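Local coordinates for protein IAA acetyltransferase (Bacillus cereus ATCC 14579, PDB 1Y9K) that probably acts as an N-acetyltransferase of the GNAT family, transferring an acetyl group to an amine, at residues I123-F128 / C143-R148. Sequence-based numbering, arbitrary orientation. Where two conformers were deposited one is given.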
loop_
_atom_site.group_PDB
_atom_site.type_symbol
_atom_site.label_atom_id
_atom_site.label_comp_id
_atom_site.label_asym_id
_atom_site.label_seq_id
_atom_site.Cartn_x
_atom_site.Cartn_y
_atom_site.Cartn_z
ATOM N N ILE A 123 4.085 -16.126 -2.760
ATOM C CA ILE A 123 3.209 -15.794 -3.886
ATOM C C ILE A 123 1.799 -16.352 -3.622
ATOM O O ILE A 123 1.648 -17.562 -3.432
ATOM C CB ILE A 123 3.737 -16.410 -5.219
ATOM C CG1 ILE A 123 5.189 -16.007 -5.480
ATOM C CG2 ILE A 123 2.859 -15.995 -6.408
ATOM C CD1 ILE A 123 6.012 -17.084 -6.173
ATOM N N ASP A 124 0.785 -15.484 -3.579
ATOM C CA ASP A 124 -0.609 -15.936 -3.641
ATOM C C ASP A 124 -1.006 -16.028 -5.111
ATOM O O ASP A 124 -1.241 -15.002 -5.756
ATOM C CB ASP A 124 -1.588 -14.978 -2.936
ATOM C CG ASP A 124 -1.364 -14.870 -1.437
ATOM O OD1 ASP A 124 -0.786 -15.801 -0.813
ATOM O OD2 ASP A 124 -1.805 -13.834 -0.866
ATOM N N PHE A 125 -1.093 -17.249 -5.633
ATOM C CA PHE A 125 -1.431 -17.465 -7.037
ATOM C C PHE A 125 -2.888 -17.144 -7.352
ATOM O O PHE A 125 -3.783 -17.508 -6.601
ATOM C CB PHE A 125 -1.090 -18.898 -7.471
ATOM C CG PHE A 125 0.379 -19.186 -7.484
ATOM C CD1 PHE A 125 0.960 -19.952 -6.474
ATOM C CD2 PHE A 125 1.197 -18.671 -8.499
ATOM C CE1 PHE A 125 2.337 -20.212 -6.477
ATOM C CE2 PHE A 125 2.571 -18.919 -8.507
ATOM C CZ PHE A 125 3.142 -19.695 -7.495
ATOM N N ASP A 126 -3.103 -16.462 -8.473
ATOM C CA ASP A 126 -4.438 -16.151 -8.997
ATOM C C ASP A 126 -5.238 -15.201 -8.100
ATOM O O ASP A 126 -6.461 -15.120 -8.206
ATOM C CB ASP A 126 -5.241 -17.431 -9.281
ATOM C CG ASP A 126 -4.634 -18.270 -10.392
ATOM O OD1 ASP A 126 -4.335 -17.715 -11.479
ATOM O OD2 ASP A 126 -4.471 -19.494 -10.177
ATOM N N TYR A 127 -4.540 -14.480 -7.231
ATOM C CA TYR A 127 -5.177 -13.580 -6.286
ATOM C C TYR A 127 -6.113 -12.600 -6.987
ATOM O O TYR A 127 -7.268 -12.426 -6.579
ATOM C CB TYR A 127 -4.116 -12.817 -5.490
ATOM C CG TYR A 127 -4.683 -11.819 -4.509
ATOM C CD1 TYR A 127 -4.874 -12.159 -3.161
ATOM C CD2 TYR A 127 -5.036 -10.530 -4.922
ATOM C CE1 TYR A 127 -5.404 -11.229 -2.251
ATOM C CE2 TYR A 127 -5.566 -9.605 -4.025
ATOM C CZ TYR A 127 -5.742 -9.959 -2.698
ATOM O OH TYR A 127 -6.259 -9.029 -1.823
ATOM N N PHE A 128 -5.609 -11.971 -8.046
ATOM C CA PHE A 128 -6.319 -10.876 -8.695
ATOM C C PHE A 128 -7.494 -11.352 -9.512
ATOM O O PHE A 128 -8.559 -10.737 -9.480
ATOM C CB PHE A 128 -5.358 -10.040 -9.526
ATOM C CG PHE A 128 -4.397 -9.272 -8.694
ATOM C CD1 PHE A 128 -3.170 -9.824 -8.347
ATOM C CD2 PHE A 128 -4.740 -8.005 -8.208
ATOM C CE1 PHE A 128 -2.283 -9.121 -7.547
ATOM C CE2 PHE A 128 -3.861 -7.286 -7.404
ATOM C CZ PHE A 128 -2.629 -7.840 -7.071
ATOM N N CYS A 143 -1.464 -8.867 -14.416
ATOM C CA CYS A 143 -1.390 -8.851 -12.968
ATOM C C CYS A 143 -2.276 -9.968 -12.471
ATOM O O CYS A 143 -3.493 -9.814 -12.358
ATOM C CB CYS A 143 -1.882 -7.512 -12.447
ATOM S SG CYS A 143 -1.596 -7.279 -10.710
ATOM N N ARG A 144 -1.639 -11.088 -12.156
ATOM C CA ARG A 144 -2.316 -12.349 -11.906
ATOM C C ARG A 144 -2.146 -12.802 -10.453
ATOM O O ARG A 144 -3.087 -13.249 -9.814
ATOM C CB ARG A 144 -1.725 -13.376 -12.877
ATOM C CG ARG A 144 -2.211 -14.806 -12.782
ATOM C CD ARG A 144 -1.435 -15.653 -13.792
ATOM N NE ARG A 144 -1.405 -15.004 -15.103
ATOM C CZ ARG A 144 -0.543 -15.271 -16.086
ATOM N NH1 ARG A 144 0.404 -16.197 -15.944
ATOM N NH2 ARG A 144 -0.637 -14.593 -17.225
ATOM N N ASP A 145 -0.927 -12.675 -9.942
ATOM C CA ASP A 145 -0.549 -13.212 -8.639
ATOM C C ASP A 145 -0.104 -12.100 -7.696
ATOM O O ASP A 145 0.472 -11.107 -8.148
ATOM C CB ASP A 145 0.609 -14.201 -8.814
ATOM C CG ASP A 145 0.334 -15.251 -9.875
ATOM O OD1 ASP A 145 -0.754 -15.854 -9.848
ATOM O OD2 ASP A 145 1.211 -15.493 -10.729
HETATM N N MSE A 146 -0.361 -12.266 -6.396
HETATM C CA MSE A 146 0.140 -11.331 -5.388
HETATM C C MSE A 146 1.489 -11.804 -4.859
HETATM O O MSE A 146 1.611 -12.882 -4.271
HETATM C CB MSE A 146 -0.868 -11.149 -4.240
HETATM C CG MSE A 146 -0.597 -9.977 -3.284
HETATM SE SE MSE A 146 -0.849 -8.320 -4.012
HETATM C CE MSE A 146 -2.491 -7.945 -3.388
ATOM N N ILE A 147 2.513 -10.998 -5.097
ATOM C CA ILE A 147 3.821 -11.235 -4.503
ATOM C C ILE A 147 3.810 -10.658 -3.087
ATOM O O ILE A 147 3.430 -9.496 -2.878
ATOM C CB ILE A 147 4.981 -10.613 -5.355
ATOM C CG1 ILE A 147 4.906 -11.051 -6.833
ATOM C CG2 ILE A 147 6.342 -10.912 -4.739
ATOM C CD1 ILE A 147 4.738 -12.531 -7.088
ATOM N N ARG A 148 4.215 -11.479 -2.123
ATOM C CA ARG A 148 4.152 -11.128 -0.705
ATOM C C ARG A 148 5.553 -10.778 -0.224
ATOM O O ARG A 148 6.519 -11.517 -0.486
ATOM C CB ARG A 148 3.596 -12.298 0.122
ATOM C CG ARG A 148 2.249 -12.867 -0.346
ATOM C CD ARG A 148 1.111 -11.939 0.029
ATOM N NE ARG A 148 0.929 -11.874 1.482
ATOM C CZ ARG A 148 0.301 -10.892 2.129
ATOM N NH1 ARG A 148 -0.217 -9.866 1.448
ATOM N NH2 ARG A 148 0.190 -10.935 3.464
#
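Asp124 and Met146, a selenomethionine, form an antiparallel hydrogen-bonded pair: Asp124 N donates to Met146 O (2.8 Å) and Met146 N donates to Asp124 O (2.9 Å). Beyond this pair segment 123-128 leaves the sheet through a type II beta turn from Asp124 to Tyr127, and Asp145 takes over the bonding: its OD1 accepts a hydrogen bond from Asp126 N at 2.8 Å through the anti lone pair, nearly straight at 170°. A weak hydrogen bond from Phe128 N to Arg144 O follows. The contact joins the end of strand 119-124 and the start of helix 127-131 to strand 141-152, which in this GNAT-type mixed sheet also pairs with strand 97-103. Beside the turn, sulfur and selenium pack against aromatic rings. Cys143 SG sits over the centre of one face of the Phe128 ring, 3.6 Å from its centroid, while Tyr127 CD2 covers the opposite face. The Met146 chain starts with CG anti to the backbone N (chi1 -167°), bends at chi2 and chi3 and runs alongside Tyr127, laying CE on that ring, 3.6 Å from Tyr127 CE2, as a CH-pi contact; its selenium, SE, meets Phe128 CZ at 3.6 Å. Among charges, Asp124 OD2 lies near Arg148 without a salt bridge; that guanidinium is instead bound by Glu63.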